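Local atomic coordinates of peptide-binding protein (Photobacterium damsela subsp. piscicida, PDB entry 6SQX), a protein that probably cleaves, as a secreted cysteine-type endopeptidase of the NlpC/P60 family, the peptidoglycan of potentially competing bacteria. Residues Lys299-Gln304 / Ser333-Trp338; Gly373-Ile378 / Phe468-Leu473. All coordinates share one frame; numbering follows the deposited sequence. Where two conformers were deposited one is given.

Contact 1 of 2, residues Lys299-Gln304 / Ser333-Trp338; sequences KNFAHQ and STFGIW
Phe301 and Phe335 lie with their ring faces together, a worked example of how a helix can be joined to the end of another through aromatic faces. The ring centroids are 4.0 Å apart and the planes differ by only 13°. The stack is offset: CE1 of Phe301 stands 3.6 Å above the plane of the Phe335 ring, over its centre, so a ring atom and not the ring's middle faces the partner. Phe301 reaches this place with an unusual chi1 of -97°, away from a staggered value, which swings its ring out from helix 298-308 to lie against one face of Phe335.

Aliphatic and carbonyl contacts rim the Phe335 ring. Asn300 O approaches its edge near the ring plane, 3.8 Å from CZ, and Asn300 CB touches CE1 at the same end. Gln304 CG comes obliquely, 4.0 Å from CZ. The Asn300 amide itself is engaged elsewhere, ND2 donating to the backbone oxygen of Thr295.

Phe335 sits where helix 326-334 finishes in a Schellman motif: Gly336 takes positive phi (68°) and its N bonds back to Ser333 O. Asn57 ND2 then bonds to the carbonyl oxygens of both Phe335 and Gly336, tying this turn to helix 50-64.

The polar link is indirect. One water donates to Gln304 OE1 at 2.8 Å and is hydrogen-bonded, also at 2.8 Å, to Thr334 OG1, bridging the two helices beside the ring stack.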
loop_
_atom_site.group_PDB
_atom_site.type_symbol
_atom_site.label_atom_id
_atom_site.label_comp_id
_atom_site.label_asym_id
_atom_site.label_seq_id
_atom_site.Cartn_x
_atom_site.Cartn_y
_atom_site.Cartn_z
ATOM N N LYS A 299 -16.680 4.591 -14.373
ATOM C CA LYS A 299 -16.413 3.319 -15.055
ATOM C C LYS A 299 -14.996 2.815 -14.784
ATOM O O LYS A 299 -14.794 1.631 -14.481
ATOM C CB LYS A 299 -16.627 3.448 -16.571
ATOM C CG LYS A 299 -18.027 3.300 -17.041
ATOM C CD LYS A 299 -18.085 3.554 -18.541
ATOM C CE LYS A 299 -19.425 3.068 -19.114
ATOM N NZ LYS A 299 -19.701 3.569 -20.488
ATOM N N ASN A 300 -13.984 3.694 -14.932
ATOM C CA ASN A 300 -12.610 3.244 -14.735
ATOM C C ASN A 300 -12.330 2.859 -13.286
ATOM O O ASN A 300 -11.606 1.880 -13.023
ATOM C CB ASN A 300 -11.615 4.298 -15.214
ATOM C CG ASN A 300 -11.500 4.338 -16.736
ATOM O OD1 ASN A 300 -11.858 3.349 -17.410
ATOM N ND2 ASN A 300 -10.968 5.440 -17.291
ATOM N N PHE A 301 -12.864 3.626 -12.324
ATOM C CA PHE A 301 -12.688 3.222 -10.925
ATOM C C PHE A 301 -13.286 1.835 -10.691
ATOM O O PHE A 301 -12.683 0.998 -10.005
ATOM C CB PHE A 301 -13.330 4.244 -9.982
ATOM C CG PHE A 301 -12.347 5.243 -9.424
ATOM C CD1 PHE A 301 -11.930 6.328 -10.187
ATOM C CD2 PHE A 301 -11.837 5.093 -8.134
ATOM C CE1 PHE A 301 -11.010 7.244 -9.690
ATOM C CE2 PHE A 301 -10.919 6.028 -7.620
ATOM C CZ PHE A 301 -10.517 7.083 -8.413
ATOM N N ALA A 302 -14.482 1.590 -11.264
ATOM C CA ALA A 302 -15.150 0.295 -11.112
ATOM C C ALA A 302 -14.322 -0.834 -11.717
ATOM O O ALA A 302 -14.173 -1.901 -11.104
ATOM C CB ALA A 302 -16.553 0.343 -11.724
ATOM N N HIS A 303 -13.794 -0.626 -12.939
ATOM C CA HIS A 303 -12.982 -1.683 -13.533
ATOM C C HIS A 303 -11.766 -1.984 -12.670
ATOM O O HIS A 303 -11.396 -3.146 -12.471
ATOM C CB HIS A 303 -12.487 -1.290 -14.919
ATOM C CG HIS A 303 -13.554 -1.115 -15.954
ATOM N ND1 HIS A 303 -14.568 -2.030 -16.163
ATOM C CD2 HIS A 303 -13.719 -0.144 -16.887
ATOM C CE1 HIS A 303 -15.325 -1.610 -17.171
ATOM N NE2 HIS A 303 -14.826 -0.469 -17.637
ATOM N N GLN A 304 -11.104 -0.936 -12.172
ATOM C CA GLN A 304 -9.892 -1.166 -11.390
ATOM C C GLN A 304 -10.212 -1.821 -10.057
ATOM O O GLN A 304 -9.525 -2.769 -9.645
ATOM C CB GLN A 304 -9.165 0.157 -11.188
ATOM C CG GLN A 304 -8.615 0.678 -12.494
ATOM C CD GLN A 304 -7.607 -0.279 -13.090
ATOM O OE1 GLN A 304 -6.596 -0.611 -12.459
ATOM N NE2 GLN A 304 -7.911 -0.788 -14.308
ATOM N N SER A 333 -3.014 5.401 -7.351
ATOM C CA SER A 333 -1.837 5.735 -8.155
ATOM C C SER A 333 -2.133 5.635 -9.646
ATOM O O SER A 333 -1.597 6.412 -10.438
ATOM C CB SER A 333 -0.618 4.883 -7.774
ATOM O OG SER A 333 -0.781 3.510 -8.174
ATOM N N THR A 334 -2.976 4.670 -10.041
ATOM C CA THR A 334 -3.355 4.497 -11.451
ATOM C C THR A 334 -3.992 5.757 -12.030
ATOM O O THR A 334 -3.885 6.028 -13.239
ATOM C CB THR A 334 -4.364 3.349 -11.496
ATOM O OG1 THR A 334 -3.668 2.171 -11.087
ATOM C CG2 THR A 334 -4.958 3.115 -12.883
ATOM N N PHE A 335 -4.633 6.548 -11.172
ATOM C CA PHE A 335 -5.325 7.778 -11.527
ATOM C C PHE A 335 -4.475 9.028 -11.255
ATOM O O PHE A 335 -4.993 10.149 -11.374
ATOM C CB PHE A 335 -6.650 7.832 -10.758
ATOM C CG PHE A 335 -7.565 6.696 -11.113
ATOM C CD1 PHE A 335 -8.339 6.772 -12.282
ATOM C CD2 PHE A 335 -7.603 5.555 -10.328
ATOM C CE1 PHE A 335 -9.158 5.714 -12.648
ATOM C CE2 PHE A 335 -8.439 4.483 -10.682
ATOM C CZ PHE A 335 -9.186 4.560 -11.869
ATOM N N GLY A 336 -3.214 8.850 -10.837
ATOM C CA GLY A 336 -2.415 10.019 -10.485
ATOM C C GLY A 336 -2.881 10.739 -9.238
ATOM O O GLY A 336 -2.788 11.969 -9.173
ATOM N N ILE A 337 -3.362 9.996 -8.244
ATOM C CA ILE A 337 -3.776 10.541 -6.962
ATOM C C ILE A 337 -2.888 9.872 -5.939
ATOM O O ILE A 337 -2.820 8.636 -5.891
ATOM C CB ILE A 337 -5.255 10.251 -6.687
ATOM C CG1 ILE A 337 -6.117 10.951 -7.749
ATOM C CG2 ILE A 337 -5.611 10.699 -5.275
ATOM C CD1 ILE A 337 -7.610 10.613 -7.643
ATOM N N TRP A 338 -2.135 10.681 -5.174
ATOM C CA TRP A 338 -1.061 10.163 -4.332
ATOM C C TRP A 338 -1.552 10.050 -2.900
ATOM O O TRP A 338 -1.987 11.058 -2.317
ATOM C CB TRP A 338 0.141 11.119 -4.345
ATOM C CG TRP A 338 1.397 10.493 -3.798
ATOM C CD1 TRP A 338 2.326 9.754 -4.500
ATOM C CD2 TRP A 338 1.864 10.539 -2.434
ATOM N NE1 TRP A 338 3.333 9.348 -3.656
ATOM C CE2 TRP A 338 3.067 9.805 -2.380
ATOM C CE3 TRP A 338 1.382 11.145 -1.261
ATOM C CZ2 TRP A 338 3.794 9.640 -1.201
ATOM C CZ3 TRP A 338 2.115 10.994 -0.080
ATOM C CH2 TRP A 338 3.303 10.245 -0.054
HETATM O O HOH W 1 -5.382 0.272 -10.065
#

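Contact 2 of 2, residues Gly373-Ile378 / Phe468-Leu473; sequences GSIQLI and FNTTLL
Leu472 reaches from the end of strand 467-472 to the loop backbone between Gln376 and Ile378, and its side chain illustrates how a branched tip can be fitted to a main chain. CB meets nothing of the loop and does not point at it; the approach is made further out. With chi1 at -73°, CG stands beside the backbone N and is carried toward the loop, arriving 4.2 Å from Gln376 O. The branches then divide the work: CD1 of Leu472 rests 3.8 Å from Gln376 O, whereas CD2 comes to 3.7 Å from it and also meets Ile378 N at 4.0 Å. CD2 has an apolar neighbour too, Ile378 CG1 at 4.1 Å, the two side chains running nearly perpendicular.

Two residues back along the strand, Thr470 fills the other half of the interface. Its chi1 of 56° tucks OG1 between the backbone N and the carbonyl carbon, where the oxygen meets methyl groups: Leu377 CD2 and Ile375 CD1 each lie 3.8 Å from OG1. The threonine methyl CG2 faces the second leucine branch, CD1 of Leu377, at 4.0 Å.

The strand is an inner member of the antiparallel sheet of the NlpC/P60 domain, its backbone bonded to Tyr354 on one neighbouring strand and Leu383 on the other. The loop therefore lies over a face of the sheet rather than extending it. Leu377 continues to Leu367 and Leu368 of helix 361-370, while Thr471, pointing away from the loop, bonds through OG1 to Ala347 O.

Between the segments themselves there is only van der Waals packing, without a direct hydrogen bond. The fit of methyl groups to shape holds the loop here, and order follows burial: Leu377 is buried, whereas residues 373-376, at the more exposed end, are poorly ordered.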
loop_
_atom_site.group_PDB
_atom_site.type_symbol
_atom_site.label_atom_id
_atom_site.label_comp_id
_atom_site.label_asym_id
_atom_site.label_seq_id
_atom_site.Cartn_x
_atom_site.Cartn_y
_atom_site.Cartn_z
ATOM N N GLY A 373 -24.722 14.339 8.337
ATOM C CA GLY A 373 -23.588 14.822 9.090
ATOM C C GLY A 373 -23.312 16.298 8.940
ATOM O O GLY A 373 -23.848 16.984 8.066
ATOM N N SER A 374 -22.450 16.783 9.836
ATOM C CA SER A 374 -21.921 18.134 9.715
ATOM C C SER A 374 -21.182 18.317 8.395
ATOM O O SER A 374 -21.153 19.427 7.849
ATOM C CB SER A 374 -20.995 18.418 10.902
ATOM O OG SER A 374 -20.671 19.793 10.998
ATOM N N ILE A 375 -20.603 17.239 7.862
ATOM C CA ILE A 375 -19.823 17.266 6.631
ATOM C C ILE A 375 -20.504 16.383 5.587
ATOM O O ILE A 375 -21.395 15.589 5.892
ATOM C CB ILE A 375 -18.370 16.812 6.857
ATOM C CG1 ILE A 375 -18.342 15.316 7.171
ATOM C CG2 ILE A 375 -17.725 17.618 7.984
ATOM C CD1 ILE A 375 -16.996 14.805 7.588
ATOM N N GLN A 376 -20.059 16.529 4.341
ATOM C CA GLN A 376 -20.563 15.748 3.217
ATOM C C GLN A 376 -19.505 14.724 2.819
ATOM O O GLN A 376 -18.389 15.101 2.441
ATOM C CB GLN A 376 -20.884 16.666 2.035
ATOM C CG GLN A 376 -21.218 15.937 0.736
ATOM C CD GLN A 376 -22.615 15.316 0.730
ATOM O OE1 GLN A 376 -22.893 14.354 1.454
ATOM N NE2 GLN A 376 -23.499 15.866 -0.100
ATOM N N LEU A 377 -19.848 13.437 2.924
ATOM C CA LEU A 377 -18.962 12.356 2.500
ATOM C C LEU A 377 -19.171 12.077 1.015
ATOM O O LEU A 377 -20.273 12.225 0.484
ATOM C CB LEU A 377 -19.262 11.089 3.302
ATOM C CG LEU A 377 -19.069 11.197 4.819
ATOM C CD1 LEU A 377 -19.120 9.832 5.456
ATOM C CD2 LEU A 377 -17.742 11.881 5.152
ATOM N N ILE A 378 -18.100 11.687 0.334
ATOM C CA ILE A 378 -18.152 11.502 -1.113
ATOM C C ILE A 378 -17.791 10.061 -1.446
ATOM O O ILE A 378 -16.637 9.654 -1.236
ATOM C CB ILE A 378 -17.190 12.453 -1.836
ATOM C CG1 ILE A 378 -17.515 13.909 -1.486
ATOM C CG2 ILE A 378 -17.229 12.188 -3.338
ATOM C CD1 ILE A 378 -16.741 14.941 -2.317
ATOM N N PHE A 468 -12.403 6.129 14.970
ATOM C CA PHE A 468 -13.253 5.974 13.794
ATOM C C PHE A 468 -13.270 7.328 13.108
ATOM O O PHE A 468 -13.646 8.325 13.731
ATOM C CB PHE A 468 -14.659 5.571 14.274
ATOM C CG PHE A 468 -15.626 5.203 13.168
ATOM C CD1 PHE A 468 -16.177 6.170 12.330
ATOM C CD2 PHE A 468 -16.004 3.889 12.993
ATOM C CE1 PHE A 468 -17.077 5.821 11.325
ATOM C CE2 PHE A 468 -16.894 3.524 11.984
ATOM C CZ PHE A 468 -17.423 4.479 11.138
ATOM N N ASN A 469 -12.830 7.393 11.861
ATOM C CA ASN A 469 -12.571 8.681 11.220
ATOM C C ASN A 469 -12.979 8.618 9.763
ATOM O O ASN A 469 -12.966 7.558 9.155
ATOM C CB ASN A 469 -11.081 9.067 11.204
ATOM C CG ASN A 469 -10.381 8.751 12.506
ATOM O OD1 ASN A 469 -10.587 9.441 13.507
ATOM N ND2 ASN A 469 -9.565 7.702 12.519
ATOM N N THR A 470 -13.311 9.763 9.192
ATOM C CA THR A 470 -13.440 9.909 7.755
ATOM C C THR A 470 -12.475 10.983 7.278
ATOM O O THR A 470 -12.251 11.987 7.978
ATOM C CB THR A 470 -14.875 10.276 7.314
ATOM O OG1 THR A 470 -15.300 11.463 7.988
ATOM C CG2 THR A 470 -15.844 9.125 7.605
ATOM N N THR A 471 -11.916 10.791 6.087
ATOM C CA THR A 471 -10.987 11.751 5.488
ATOM C C THR A 471 -11.370 11.936 4.024
ATOM O O THR A 471 -11.244 11.001 3.228
ATOM C CB THR A 471 -9.543 11.238 5.609
ATOM O OG1 THR A 471 -9.250 10.889 6.974
ATOM C CG2 THR A 471 -8.539 12.282 5.074
ATOM N N LEU A 472 -11.805 13.129 3.645
ATOM C CA LEU A 472 -12.060 13.414 2.236
ATOM C C LEU A 472 -10.742 13.553 1.489
ATOM O O LEU A 472 -9.809 14.186 1.980
ATOM C CB LEU A 472 -12.773 14.762 2.123
ATOM C CG LEU A 472 -14.222 14.829 2.544
ATOM C CD1 LEU A 472 -14.742 16.276 2.337
ATOM C CD2 LEU A 472 -15.011 13.840 1.741
ATOM N N LEU A 473 -10.683 13.043 0.260
ATOM C CA LEU A 473 -9.504 13.202 -0.574
ATOM C C LEU A 473 -9.573 14.431 -1.470
ATOM O O LEU A 473 -8.535 14.875 -1.974
ATOM C CB LEU A 473 -9.326 11.980 -1.470
ATOM C CG LEU A 473 -9.156 10.664 -0.726
ATOM C CD1 LEU A 473 -8.976 9.563 -1.761
ATOM C CD2 LEU A 473 -7.931 10.713 0.207
#

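In the fold
Both segments of contact 1 precede those of contact 2 in the sequence; the centres are 20 Å apart and the nearest atoms about 5 Å, so the two are neighbours but separate. The first joins helices 298-308 and 326-334; the second brings the loop between helix 361-370 and strand 382-387 onto strand 467-472 of the six-stranded antiparallel sheet. Helices packed with such a sheet make up the papain-like core of NlpC/P60 peptidases. Cys324, seen as cysteinesulfonic acid, shortly precedes helix 326-334. Contact 1 thus concerns the far end of that helix, and contact 2 draws the C-terminal strand together with a loop some ninety residues earlier.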